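Local coordinates for protein S12 family peptidase (Streptomyces sp. 82F2, PDB 3WWX) that probably hydrolyses amide bonds in substrates containing D-amino acids, as a D-stereospecific amidohydrolase of the S12 peptidase family with a beta-lactamase-type domain, at residues E15-A19 against D20-G24; Y49-G52 against S53-T57; N184-I187 against K188-L192; R252-Q256 against G257-P261. One frame throughout, in Å; residues are numbered along the deposited sequence.

Contact 1. Residues E15-A19 against D20-G24; sequences EAAVA and DGVPG
The flat groups that meet here are peptides. G21 N stands well above the carbonyl plane of V18, 64° out of it, at 3.0 Å from V18 O, whereas V22 N comes to A17 O at 3.1 Å with a much smaller tilt from that carbonyl's plane. D20 N keeps to the helical pattern and bonds A16 O at 3.0 Å, with a weak second bond to A17 O. Together the bonds of V22 and G21 make a Schellman motif, and the positive phi of G21 (122°), a conformation suited to glycine, turns the chain out of helix 8-19. V22 folds back over the last turn: CG2, set beside its own backbone N, lies 3.4 Å from A17 O and meets A17 CB at 4.1 Å, and F326 of strand 320-326 covers both residues. V22 O faces V18, receiving a CA-H...O contact from V18 CA at 3.3 Å. One water donates to V18 O and to V22 O, each at 2.9 Å. D20 turns its carboxylate outward to G332 N. Carbonyls that the helix can no longer pair internally are thus taken up by the turn and by solvent, while the valine keeps an apolar side against the sheet.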
ATOM      1  N   GLU A  15       4.327  10.270  20.115  1.00 14.54           N
ATOM      2  CA  GLU A  15       4.786   9.885  21.445  1.00 16.44           C
ATOM      3  C   GLU A  15       3.947   8.745  22.031  1.00 18.00           C
ATOM      4  O   GLU A  15       4.480   7.832  22.674  1.00 17.37           O
ATOM      5  CB  GLU A  15       4.762  11.087  22.389  1.00 19.60           C
ATOM      6  CG  GLU A  15       5.631  12.246  21.964  1.00 19.64           C
ATOM      7  CD  GLU A  15       7.108  11.980  22.058  1.00 32.09           C
ATOM      8  OE1 GLU A  15       7.498  10.898  22.554  1.00 36.10           O
ATOM      9  OE2 GLU A  15       7.893  12.865  21.634  1.00 38.28           O
ATOM     10  N   ALA A  16       2.639   8.754  21.798  1.00 15.85           N
ATOM     11  CA  ALA A  16       1.800   7.647  22.251  1.00 17.79           C
ATOM     12  C   ALA A  16       2.175   6.306  21.609  1.00 17.24           C
ATOM     13  O   ALA A  16       2.134   5.257  22.255  1.00 19.75           O
ATOM     14  CB  ALA A  16       0.341   7.948  22.020  1.00 20.62           C
ATOM     15  N   ALA A  17       2.513   6.339  20.323  1.00 16.76           N
ATOM     16  CA  ALA A  17       2.933   5.126  19.638  1.00 16.02           C
ATOM     17  C   ALA A  17       4.197   4.553  20.273  1.00 14.25           C
ATOM     18  O   ALA A  17       4.303   3.348  20.492  1.00 16.68           O
ATOM     19  CB  ALA A  17       3.173   5.444  18.164  1.00 14.20           C
ATOM     20  N   VAL A  18       5.141   5.433  20.558  1.00 15.51           N
ATOM     21  CA  VAL A  18       6.390   5.027  21.191  1.00 15.65           C
ATOM     22  C   VAL A  18       6.110   4.482  22.596  1.00 18.38           C
ATOM     23  O   VAL A  18       6.655   3.451  22.982  1.00 18.24           O
ATOM     24  CB  VAL A  18       7.408   6.178  21.208  1.00 15.38           C
ATOM     25  CG1 VAL A  18       8.611   5.858  22.083  1.00 16.94           C
ATOM     26  CG2 VAL A  18       7.898   6.467  19.805  1.00 17.47           C
ATOM     27  N   ALA A  19       5.233   5.142  23.346  1.00 18.60           N
ATOM     28  CA  ALA A  19       4.831   4.593  24.652  1.00 18.19           C
ATOM     29  C   ALA A  19       4.195   3.199  24.556  1.00 22.71           C
ATOM     30  O   ALA A  19       4.277   2.406  25.505  1.00 23.32           O
ATOM     31  CB  ALA A  19       3.882   5.547  25.348  1.00 20.30           C
ATOM     32  N   ASP A  20       3.559   2.899  23.423  1.00 19.29           N
ATOM     33  CA  ASP A  20       2.887   1.622  23.184  1.00 18.67           C
ATOM     34  C   ASP A  20       3.868   0.527  22.756  1.00 18.68           C
ATOM     35  O   ASP A  20       3.482  -0.632  22.622  1.00 22.06           O
ATOM     36  CB  ASP A  20       1.818   1.787  22.089  1.00 22.69           C
ATOM     37  CG  ASP A  20       0.847   0.628  22.029  1.00 26.76           C
ATOM     38  OD1 ASP A  20       0.335   0.226  23.102  1.00 30.64           O
ATOM     39  OD2 ASP A  20       0.582   0.115  20.913  1.00 24.60           O
ATOM     40  N   GLY A  21       5.120   0.914  22.510  1.00 16.95           N
ATOM     41  CA  GLY A  21       6.160  -0.039  22.150  1.00 16.63           C
ATOM     42  C   GLY A  21       6.859   0.195  20.822  1.00 18.84           C
ATOM     43  O   GLY A  21       7.792  -0.535  20.505  1.00 18.28           O
ATOM     44  N   VAL A  22       6.434   1.184  20.042  1.00 15.87           N
ATOM     45  CA  VAL A  22       7.159   1.494  18.810  1.00 12.68           C
ATOM     46  C   VAL A  22       8.543   2.068  19.131  1.00 14.16           C
ATOM     47  O   VAL A  22       8.649   3.092  19.809  1.00 14.85           O
ATOM     48  CB  VAL A  22       6.379   2.504  17.929  1.00 12.45           C
ATOM     49  CG1 VAL A  22       7.203   2.936  16.711  1.00 12.97           C
ATOM     50  CG2 VAL A  22       5.072   1.897  17.477  1.00 14.34           C
ATOM     51  N   PRO A  23       9.624   1.446  18.622  1.00 13.28           N
ATOM     52  CA  PRO A  23      10.938   2.032  18.929  1.00 13.72           C
ATOM     53  C   PRO A  23      11.157   3.438  18.374  1.00 15.25           C
ATOM     54  O   PRO A  23      11.764   4.277  19.036  1.00 15.21           O
ATOM     55  CB  PRO A  23      11.919   1.014  18.318  1.00 14.77           C
ATOM     56  CG  PRO A  23      11.187  -0.293  18.442  1.00 11.89           C
ATOM     57  CD  PRO A  23       9.755   0.082  18.085  1.00 13.51           C
ATOM     58  N   GLY A  24      10.672   3.704  17.164  1.00 12.63           N
ATOM     59  CA  GLY A  24      10.818   5.005  16.561  1.00 12.45           C
ATOM     60  C   GLY A  24       9.669   5.304  15.610  1.00 12.43           C
ATOM     61  O   GLY A  24       9.354   4.493  14.730  1.00 12.18           O
TER
HETATM   62  O   HOH W   1       9.343   2.401  22.518  1.00 25.08           O

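Contact 2. Residues Y49-G52 against S53-T57; sequences YRVG and SITKT
G52 O gathers the first turn of the next helix: it accepts from T55 N at 2.9 Å along a nearly straight bond (168° at the hydrogen) and from T55 OG1 at 2.8 Å. Just before it, V51 O takes a longer bond from I54 N, 3.3 Å, with the donor above the carbonyl plane. The chain bends at G52, whose phi of 49° is readily adopted by glycine, and passes from strand 49-50 into helix 55-68. The two donors on G52 O arrive differently: the hydroxyl of T55 lies in the carbonyl plane, the amide is tilted out of it. T55 holds OG1 beside its own backbone N (chi1 -59°), which lets one residue grip the same oxygen twice; the hydroxyl is also hydrogen-bonded to M240 N. V51 covers the turn from one side. Its CG2 occupies the crowded position between N and carbonyl carbon, lying 3.9 Å from I54 CB and 3.8 Å from T55 OG1, and the valine crosses each of these side chains at about a right angle. S53 OG is held by G304 N, and K56 NZ by Y158, N160 and A237. S53 to K56 spell the S-x-x-K signature of the serine beta-lactamase and penicillin-binding fold, consistent with an active-site serine at S53, whose side chain lies about 7 Å from the bound octane diamine.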
ATOM      1  N   TYR A  49      11.482   4.211   4.535  1.00  9.02           N
ATOM      2  CA  TYR A  49      10.877   2.998   5.059  1.00  8.01           C
ATOM      3  C   TYR A  49      10.122   2.264   3.971  1.00  8.56           C
ATOM      4  O   TYR A  49       9.751   2.831   2.932  1.00  8.62           O
ATOM      5  CB  TYR A  49       9.959   3.325   6.249  1.00 10.09           C
ATOM      6  CG  TYR A  49       9.035   4.524   6.062  1.00  9.88           C
ATOM      7  CD1 TYR A  49       9.431   5.789   6.437  1.00  8.97           C
ATOM      8  CD2 TYR A  49       7.772   4.380   5.528  1.00 10.27           C
ATOM      9  CE1 TYR A  49       8.591   6.880   6.301  1.00  9.25           C
ATOM     10  CE2 TYR A  49       6.926   5.475   5.362  1.00  9.41           C
ATOM     11  CZ  TYR A  49       7.339   6.721   5.761  1.00  9.72           C
ATOM     12  OH  TYR A  49       6.488   7.813   5.636  1.00 10.25           O
ATOM     13  N   ARG A  50       9.922   0.978   4.210  1.00  8.80           N
ATOM     14  CA  ARG A  50       9.125   0.127   3.347  1.00  8.84           C
ATOM     15  C   ARG A  50       7.671   0.519   3.498  1.00  7.94           C
ATOM     16  O   ARG A  50       7.084   0.343   4.577  1.00  9.47           O
ATOM     17  CB  ARG A  50       9.341  -1.329   3.750  1.00  7.85           C
ATOM     18  CG  ARG A  50      10.800  -1.777   3.638  1.00  8.80           C
ATOM     19  CD  ARG A  50      10.905  -3.305   3.757  1.00  8.36           C
ATOM     20  NE  ARG A  50      12.304  -3.729   3.849  1.00  9.02           N
ATOM     21  CZ  ARG A  50      13.132  -3.794   2.811  1.00  8.05           C
ATOM     22  NH1 ARG A  50      12.708  -3.546   1.593  1.00  9.25           N
ATOM     23  NH2 ARG A  50      14.396  -4.130   2.993  1.00  9.49           N
ATOM     24  N   VAL A  51       7.066   1.059   2.444  1.00  8.49           N
ATOM     25  CA  VAL A  51       5.697   1.582   2.548  1.00  8.05           C
ATOM     26  C   VAL A  51       4.631   0.495   2.431  1.00  8.41           C
ATOM     27  O   VAL A  51       3.433   0.775   2.556  1.00  8.80           O
ATOM     28  CB  VAL A  51       5.435   2.694   1.525  1.00  7.94           C
ATOM     29  CG1 VAL A  51       6.516   3.740   1.599  1.00 10.72           C
ATOM     30  CG2 VAL A  51       5.332   2.138   0.106  1.00  8.98           C
ATOM     31  N   GLY A  52       5.065  -0.740   2.224  1.00  8.77           N
ATOM     32  CA  GLY A  52       4.113  -1.831   2.093  1.00  9.84           C
ATOM     33  C   GLY A  52       2.994  -1.543   1.111  1.00  8.95           C
ATOM     34  O   GLY A  52       3.236  -1.046   0.017  1.00  8.94           O
ATOM     35  N   SER A  53       1.774  -1.841   1.550  1.00  9.63           N
ATOM     36  CA  SER A  53       0.545  -1.786   0.767  1.00  8.99           C
ATOM     37  C   SER A  53       0.255  -0.446   0.081  1.00  9.55           C
ATOM     38  O   SER A  53      -0.547  -0.373  -0.856  1.00 10.40           O
ATOM     39  CB  SER A  53      -0.599  -2.123   1.738  1.00 11.20           C
ATOM     40  OG  SER A  53      -0.151  -3.038   2.749  1.00 18.97           O
ATOM     41  N   ILE A  54       0.865   0.636   0.558  1.00  8.68           N
ATOM     42  CA  ILE A  54       0.770   1.918  -0.132  1.00  9.13           C
ATOM     43  C   ILE A  54       1.208   1.804  -1.601  1.00  8.86           C
ATOM     44  O   ILE A  54       0.737   2.549  -2.472  1.00  9.80           O
ATOM     45  CB  ILE A  54       1.554   2.970   0.661  1.00  7.46           C
ATOM     46  CG1 ILE A  54       0.731   3.434   1.860  1.00 10.05           C
ATOM     47  CG2 ILE A  54       1.974   4.161  -0.206  1.00 10.09           C
ATOM     48  CD1 ILE A  54       1.556   4.150   2.916  1.00 10.21           C
ATOM     49  N   THR A  55       2.081   0.840  -1.885  1.00  8.30           N
ATOM     50  CA  THR A  55       2.490   0.555  -3.257  1.00  8.77           C
ATOM     51  C   THR A  55       1.290   0.381  -4.166  1.00  9.92           C
ATOM     52  O   THR A  55       1.325   0.755  -5.345  1.00  9.63           O
ATOM     53  CB  THR A  55       3.329  -0.730  -3.298  1.00  7.65           C
ATOM     54  OG1 THR A  55       4.491  -0.590  -2.461  1.00  8.63           O
ATOM     55  CG2 THR A  55       3.771  -1.075  -4.712  1.00  9.35           C
ATOM     56  N   LYS A  56       0.214  -0.191  -3.635  1.00  9.54           N
ATOM     57  CA  LYS A  56      -0.982  -0.431  -4.427  1.00  7.49           C
ATOM     58  C   LYS A  56      -1.503   0.834  -5.102  1.00  9.57           C
ATOM     59  O   LYS A  56      -2.041   0.761  -6.197  1.00  9.37           O
ATOM     60  CB  LYS A  56      -2.082  -1.034  -3.571  1.00  9.22           C
ATOM     61  CG  LYS A  56      -1.804  -2.455  -3.136  1.00  8.55           C
ATOM     62  CD  LYS A  56      -3.022  -3.082  -2.470  1.00  9.83           C
ATOM     63  CE  LYS A  56      -2.791  -4.541  -2.112  1.00  9.14           C
ATOM     64  NZ  LYS A  56      -1.780  -4.724  -1.057  1.00 10.88           N
ATOM     65  N   THR A  57      -1.402   1.988  -4.448  1.00  9.17           N
ATOM     66  CA  THR A  57      -1.907   3.204  -5.072  1.00  8.31           C
ATOM     67  C   THR A  57      -1.092   3.545  -6.319  1.00  9.96           C
ATOM     68  O   THR A  57      -1.643   4.018  -7.321  1.00  9.77           O
ATOM     69  CB  THR A  57      -1.881   4.374  -4.098  1.00  8.63           C
ATOM     70  OG1 THR A  57      -2.482   3.987  -2.863  1.00  9.41           O
ATOM     71  CG2 THR A  57      -2.635   5.551  -4.684  1.00 10.33           C
TER

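Contact 3. Residues N184-I187 against K188-L192; sequences NRII and KPLKL
N184 and K188 lie side by side and point the same way, one helical turn apart, with N184 OD1 resting against the aliphatic part of the lysine, 3.3 Å from K188 CE. I186 and L190 repeat this parallel arrangement on the buried side: I186 CG2, on the far side of CB from the backbone N, reaches L190 CD1 at 4.1 Å. I187 instead sends CG2 towards the returning chain, where it meets L192 CB at 4.1 Å. Between the polar and apolar flanks, P189 sets CG and CD against N184 O, CD at 3.3 Å. Having no N-H, the proline cannot carry on the helical bonding, and a wider pi-type turn spans 184-187. Bonding resumes beyond it. L190 N donates to I186 O at 3.2 Å, its donor tilted from the carbonyl plane, and L192 N reaches I187 O at 2.9 Å in the carbonyl plane, almost straight at the hydrogen (169°). The apolar side turns inward, I186 onto F58 and T61 of helix 55-68, L192 onto D246 and T249 of helix 244-255, while R185 is tied to E69 by a salt bridge. K191 N bonds back to K188 O at 3.0 Å, closing a type I turn, and K191 itself has positive phi (58°). These features define a Schellman motif ending helix 178-187, here with a lysine at C-prime.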
ATOM      1  N   ASN A 184       8.755   5.798 -14.459  1.00 14.01           N
ATOM      2  CA  ASN A 184       8.684   6.772 -15.534  1.00 15.36           C
ATOM      3  C   ASN A 184       7.442   7.645 -15.510  1.00 15.35           C
ATOM      4  O   ASN A 184       7.482   8.804 -15.948  1.00 16.83           O
ATOM      5  CB  ASN A 184       8.842   6.054 -16.871  1.00 17.33           C
ATOM      6  CG  ASN A 184      10.244   5.522 -17.057  1.00 20.42           C
ATOM      7  OD1 ASN A 184      11.200   6.052 -16.485  1.00 28.02           O
ATOM      8  ND2 ASN A 184      10.380   4.465 -17.840  1.00 29.67           N
ATOM      9  N   ARG A 185       6.347   7.113 -14.979  1.00 13.14           N
ATOM     10  CA  ARG A 185       5.086   7.838 -14.948  1.00 12.32           C
ATOM     11  C   ARG A 185       4.835   8.594 -13.654  1.00 14.78           C
ATOM     12  O   ARG A 185       4.016   9.500 -13.630  1.00 16.25           O
ATOM     13  CB  ARG A 185       3.925   6.876 -15.168  1.00 14.28           C
ATOM     14  CG  ARG A 185       3.919   6.244 -16.540  1.00 15.04           C
ATOM     15  CD  ARG A 185       2.942   5.083 -16.643  1.00 15.41           C
ATOM     16  NE  ARG A 185       2.861   4.643 -18.029  1.00 15.20           N
ATOM     17  CZ  ARG A 185       2.030   5.168 -18.922  1.00 16.98           C
ATOM     18  NH1 ARG A 185       1.153   6.100 -18.574  1.00 18.15           N
ATOM     19  NH2 ARG A 185       2.065   4.732 -20.179  1.00 18.74           N
ATOM     20  N   ILE A 186       5.496   8.193 -12.573  1.00 11.56           N
ATOM     21  CA  ILE A 186       5.209   8.783 -11.267  1.00 12.35           C
ATOM     22  C   ILE A 186       6.460   9.301 -10.567  1.00 11.05           C
ATOM     23  O   ILE A 186       6.517  10.473 -10.217  1.00 13.09           O
ATOM     24  CB  ILE A 186       4.429   7.803 -10.335  1.00 10.30           C
ATOM     25  CG1 ILE A 186       3.145   7.320 -11.019  1.00 11.52           C
ATOM     26  CG2 ILE A 186       4.090   8.480  -9.007  1.00 10.99           C
ATOM     27  CD1 ILE A 186       2.417   6.183 -10.288  1.00 12.29           C
ATOM     28  N   ILE A 187       7.430   8.430 -10.282  1.00 11.12           N
ATOM     29  CA  ILE A 187       8.597   8.828  -9.521  1.00 12.51           C
ATOM     30  C   ILE A 187       9.362   9.962 -10.208  1.00 12.34           C
ATOM     31  O   ILE A 187       9.703  10.963  -9.580  1.00 14.61           O
ATOM     32  CB  ILE A 187       9.491   7.606  -9.241  1.00 12.71           C
ATOM     33  CG1 ILE A 187       8.744   6.650  -8.310  1.00 13.08           C
ATOM     34  CG2 ILE A 187      10.821   8.009  -8.616  1.00 12.92           C
ATOM     35  CD1 ILE A 187       9.423   5.306  -8.118  1.00 12.44           C
ATOM     36  N   LYS A 188       9.625   9.813 -11.494  1.00 12.88           N
ATOM     37  CA  LYS A 188      10.418  10.828 -12.188  1.00 15.49           C
ATOM     38  C   LYS A 188       9.660  12.153 -12.381  1.00 14.36           C
ATOM     39  O   LYS A 188      10.186  13.215 -12.020  1.00 17.56           O
ATOM     40  CB  LYS A 188      10.973  10.276 -13.500  1.00 19.06           C
ATOM     41  CG  LYS A 188      12.087   9.260 -13.303  1.00 25.71           C
ATOM     42  CD  LYS A 188      12.504   8.634 -14.636  1.00 29.81           C
ATOM     43  CE  LYS A 188      13.440   7.458 -14.436  1.00 40.64           C
ATOM     44  NZ  LYS A 188      14.643   7.853 -13.656  1.00 46.85           N
ATOM     45  N   PRO A 189       8.427  12.114 -12.905  1.00 14.74           N
ATOM     46  CA  PRO A 189       7.729  13.386 -13.131  1.00 15.27           C
ATOM     47  C   PRO A 189       7.458  14.184 -11.859  1.00 20.21           C
ATOM     48  O   PRO A 189       7.404  15.415 -11.910  1.00 19.57           O
ATOM     49  CB  PRO A 189       6.417  12.959 -13.787  1.00 18.35           C
ATOM     50  CG  PRO A 189       6.739  11.658 -14.451  1.00 20.35           C
ATOM     51  CD  PRO A 189       7.711  10.983 -13.526  1.00 15.45           C
ATOM     52  N   LEU A 190       7.286  13.496 -10.734  1.00 14.70           N
ATOM     53  CA  LEU A 190       7.043  14.170  -9.456  1.00 15.10           C
ATOM     54  C   LEU A 190       8.328  14.423  -8.677  1.00 14.23           C
ATOM     55  O   LEU A 190       8.267  14.974  -7.580  1.00 14.91           O
ATOM     56  CB  LEU A 190       6.079  13.366  -8.581  1.00 13.34           C
ATOM     57  CG  LEU A 190       4.623  13.225  -9.020  1.00 17.31           C
ATOM     58  CD1 LEU A 190       3.814  12.484  -7.999  1.00 16.12           C
ATOM     59  CD2 LEU A 190       3.999  14.568  -9.305  1.00 24.94           C
ATOM     60  N   LYS A 191       9.464  14.010  -9.232  1.00 14.81           N
ATOM     61  CA  LYS A 191      10.765  14.227  -8.605  1.00 15.26           C
ATOM     62  C   LYS A 191      10.803  13.606  -7.208  1.00 17.10           C
ATOM     63  O   LYS A 191      11.239  14.230  -6.241  1.00 16.05           O
ATOM     64  CB  LYS A 191      11.089  15.727  -8.549  1.00 19.21           C
ATOM     65  CG  LYS A 191      11.067  16.403  -9.932  1.00 23.40           C
ATOM     66  CD  LYS A 191      11.337  17.911  -9.812  1.00 27.53           C
ATOM     67  CE  LYS A 191      11.204  18.632 -11.144  1.00 33.82           C
ATOM     68  NZ  LYS A 191      12.193  18.123 -12.138  1.00 36.31           N
ATOM     69  N   LEU A 192      10.341  12.362  -7.106  1.00 13.66           N
ATOM     70  CA  LEU A 192      10.316  11.630  -5.825  1.00 13.23           C
ATOM     71  C   LEU A 192      11.666  10.973  -5.547  1.00 13.72           C
ATOM     72  O   LEU A 192      11.851   9.757  -5.745  1.00 13.91           O
ATOM     73  CB  LEU A 192       9.215  10.582  -5.820  1.00 12.00           C
ATOM     74  CG  LEU A 192       7.814  11.087  -6.153  1.00 10.80           C
ATOM     75  CD1 LEU A 192       6.822   9.976  -5.973  1.00 14.53           C
ATOM     76  CD2 LEU A 192       7.417  12.279  -5.271  1.00 11.14           C
TER

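Contact 4. Residues R252-Q256 against G257-P261; sequences RALLQ and GRLLP
Q256 lays its amide oxygen against the edge of the R258 guanidinium: OE1 accepts from R258 NE at 2.8 Å and, weakly, from R258 NH2. The pair flanks G257, the residue of positive phi (84°) in the Schellman motif that ends helix 244-255. R258 N reaches back to A253 O at 2.9 Å, and G257 N to L254 O at 3.0 Å, the latter from above the carbonyl plane. The two side chains are not coplanar. Amide and guanidinium planes stand 54° apart, yet NE still approaches OE1 in the plane of the amide carbonyl. Both chains run extended, the glutamine beyond CG and the arginine from CG to NE, and this brings their ends together. The other end of the glutamine amide, NE2, bonds G318 O, so both ends of the group are held and its rotation is fixed. Nearer the backbone, A253 CB touches R258 CB at 4.2 Å. On the buried flank L254 and L260 lie side by side and point the same way. With its CG anti to the backbone N (chi1 -178°), L254 brings CD1 to 4.0 Å from L260 CD1 and 4.3 Å from L259 CD1. Helix 55-68 supports this apolar group through T57, T61 and L64, and M268 of helix 262-268 touches L254 and L260, joining the three helices. One water bridges the turn, donating to L254 O at 2.7 Å and accepting from L259 N at 3.0 Å.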
ATOM      1  N   ARG A 252      -0.891  14.094  -2.659  1.00 10.53           N
ATOM      2  CA  ARG A 252      -1.401  15.429  -2.998  1.00 10.82           C
ATOM      3  C   ARG A 252      -1.574  15.549  -4.509  1.00 10.96           C
ATOM      4  O   ARG A 252      -2.643  15.937  -4.983  1.00 11.22           O
ATOM      5  CB  ARG A 252      -0.455  16.523  -2.498  1.00 10.74           C
ATOM      6  CG  ARG A 252      -0.351  16.630  -0.972  1.00 12.65           C
ATOM      7  CD  ARG A 252       0.723  17.636  -0.543  1.00 12.06           C
ATOM      8  NE  ARG A 252       0.253  19.006  -0.716  1.00 12.15           N
ATOM      9  CZ  ARG A 252      -0.418  19.692   0.199  1.00 14.09           C
ATOM     10  NH1 ARG A 252      -0.649  19.183   1.401  1.00 13.87           N
ATOM     11  NH2 ARG A 252      -0.842  20.913  -0.100  1.00 13.72           N
ATOM     12  N   ALA A 253      -0.541  15.211  -5.276  1.00 10.84           N
ATOM     13  CA  ALA A 253      -0.640  15.284  -6.737  1.00 10.38           C
ATOM     14  C   ALA A 253      -1.754  14.406  -7.263  1.00 11.25           C
ATOM     15  O   ALA A 253      -2.482  14.776  -8.184  1.00 12.11           O
ATOM     16  CB  ALA A 253       0.672  14.909  -7.388  1.00 10.63           C
ATOM     17  N   LEU A 254      -1.880  13.215  -6.697  1.00  9.96           N
ATOM     18  CA  LEU A 254      -2.914  12.301  -7.130  1.00  9.88           C
ATOM     19  C   LEU A 254      -4.320  12.857  -6.926  1.00 11.40           C
ATOM     20  O   LEU A 254      -5.119  12.914  -7.867  1.00 11.01           O
ATOM     21  CB  LEU A 254      -2.794  10.988  -6.363  1.00  9.73           C
ATOM     22  CG  LEU A 254      -3.795   9.894  -6.762  1.00 10.05           C
ATOM     23  CD1 LEU A 254      -3.566   9.422  -8.177  1.00 12.60           C
ATOM     24  CD2 LEU A 254      -3.642   8.704  -5.803  1.00 10.29           C
ATOM     25  N   LEU A 255      -4.642  13.270  -5.713  1.00 10.54           N
ATOM     26  CA  LEU A 255      -5.996  13.752  -5.429  1.00 10.37           C
ATOM     27  C   LEU A 255      -6.288  15.098  -6.085  1.00 12.79           C
ATOM     28  O   LEU A 255      -7.450  15.435  -6.334  1.00 13.22           O
ATOM     29  CB  LEU A 255      -6.275  13.796  -3.914  1.00 12.33           C
ATOM     30  CG  LEU A 255      -6.778  12.477  -3.296  1.00 12.62           C
ATOM     31  CD1 LEU A 255      -8.125  12.061  -3.853  1.00 12.79           C
ATOM     32  CD2 LEU A 255      -5.763  11.363  -3.456  1.00 11.40           C
ATOM     33  N   GLN A 256      -5.237  15.841  -6.395  1.00 11.16           N
ATOM     34  CA  GLN A 256      -5.369  17.090  -7.150  1.00 11.94           C
ATOM     35  C   GLN A 256      -5.604  16.871  -8.640  1.00 14.00           C
ATOM     36  O   GLN A 256      -5.876  17.839  -9.361  1.00 15.46           O
ATOM     37  CB  GLN A 256      -4.122  17.951  -6.967  1.00 12.60           C
ATOM     38  CG  GLN A 256      -3.986  18.578  -5.591  1.00 12.54           C
ATOM     39  CD  GLN A 256      -2.608  19.132  -5.312  1.00 13.92           C
ATOM     40  OE1 GLN A 256      -1.804  19.307  -6.216  1.00 14.01           O
ATOM     41  NE2 GLN A 256      -2.330  19.412  -4.051  1.00 14.56           N
ATOM     42  N   GLY A 257      -5.488  15.640  -9.115  1.00 12.32           N
ATOM     43  CA  GLY A 257      -5.692  15.328 -10.517  1.00 12.59           C
ATOM     44  C   GLY A 257      -4.487  15.547 -11.405  1.00 14.00           C
ATOM     45  O   GLY A 257      -4.618  15.586 -12.642  1.00 14.78           O
ATOM     46  N   ARG A 258      -3.305  15.668 -10.824  1.00 12.78           N
ATOM     47  CA  ARG A 258      -2.124  15.950 -11.638  1.00 12.74           C
ATOM     48  C   ARG A 258      -1.566  14.725 -12.352  1.00 14.57           C
ATOM     49  O   ARG A 258      -0.710  14.869 -13.224  1.00 15.73           O
ATOM     50  CB  ARG A 258      -1.031  16.615 -10.814  1.00 13.46           C
ATOM     51  CG  ARG A 258      -1.546  17.795 -10.039  1.00 13.00           C
ATOM     52  CD  ARG A 258      -0.495  18.838  -9.790  1.00 12.86           C
ATOM     53  NE  ARG A 258      -0.986  19.827  -8.833  1.00 12.46           N
ATOM     54  CZ  ARG A 258      -0.596  21.092  -8.755  1.00 12.16           C
ATOM     55  NH1 ARG A 258       0.286  21.590  -9.608  1.00 12.72           N
ATOM     56  NH2 ARG A 258      -1.102  21.848  -7.802  1.00 11.31           N
ATOM     57  N   LEU A 259      -2.026  13.527 -11.983  1.00 13.19           N
ATOM     58  CA  LEU A 259      -1.539  12.288 -12.582  1.00 13.15           C
ATOM     59  C   LEU A 259      -2.587  11.589 -13.431  1.00 14.33           C
ATOM     60  O   LEU A 259      -2.283  10.617 -14.112  1.00 15.10           O
ATOM     61  CB  LEU A 259      -1.103  11.323 -11.467  1.00 15.35           C
ATOM     62  CG  LEU A 259       0.112  11.762 -10.661  1.00 16.62           C
ATOM     63  CD1 LEU A 259       0.328  10.876  -9.430  1.00 16.01           C
ATOM     64  CD2 LEU A 259       1.339  11.703 -11.542  1.00 21.61           C
ATOM     65  N   LEU A 260      -3.825  12.057 -13.364  1.00 14.15           N
ATOM     66  CA  LEU A 260      -4.953  11.379 -14.009  1.00 14.90           C
ATOM     67  C   LEU A 260      -5.958  12.393 -14.514  1.00 15.82           C
ATOM     68  O   LEU A 260      -6.221  13.391 -13.842  1.00 17.21           O
ATOM     69  CB  LEU A 260      -5.686  10.477 -13.025  1.00 14.00           C
ATOM     70  CG  LEU A 260      -4.931   9.276 -12.447  1.00 12.31           C
ATOM     71  CD1 LEU A 260      -5.776   8.590 -11.407  1.00 16.98           C
ATOM     72  CD2 LEU A 260      -4.550   8.294 -13.550  1.00 16.22           C
ATOM     73  N   PRO A 261      -6.556  12.134 -15.686  1.00 15.12           N
ATOM     74  CA  PRO A 261      -7.677  12.990 -16.080  1.00 15.78           C
ATOM     75  C   PRO A 261      -8.897  12.778 -15.178  1.00 18.01           C
ATOM     76  O   PRO A 261      -8.967  11.813 -14.391  1.00 16.98           O
ATOM     77  CB  PRO A 261      -7.957  12.566 -17.529  1.00 18.89           C
ATOM     78  CG  PRO A 261      -7.465  11.172 -17.616  1.00 23.84           C
ATOM     79  CD  PRO A 261      -6.316  11.044 -16.642  1.00 16.49           C
TER
HETATM   80  O   HOH W   2      -4.302  12.425 -10.374  1.00 13.12           O

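The four contacts follow one another along the chain, each at an end of a helix. Contact 1 leads from helix 8-19 into strand 24-31 of the antiparallel sheet and stands apart, its centre about 21 Å from that of contact 2 and about 33 Å from those of contacts 3 and 4. Contact 2, at the start of helix 55-68, lies near the middle of the chain. Contacts 3 and 4, with centres about 13 Å apart, close helices 178-187 and 244-255 and touch: L190 CD2 meets A253 CB at 3.9 Å. Contact 4 also reaches contact 2, through L254 and T57. Three Schellman ends thus serve different regions, two of them beside the helix into which the S-x-x-K signature leads.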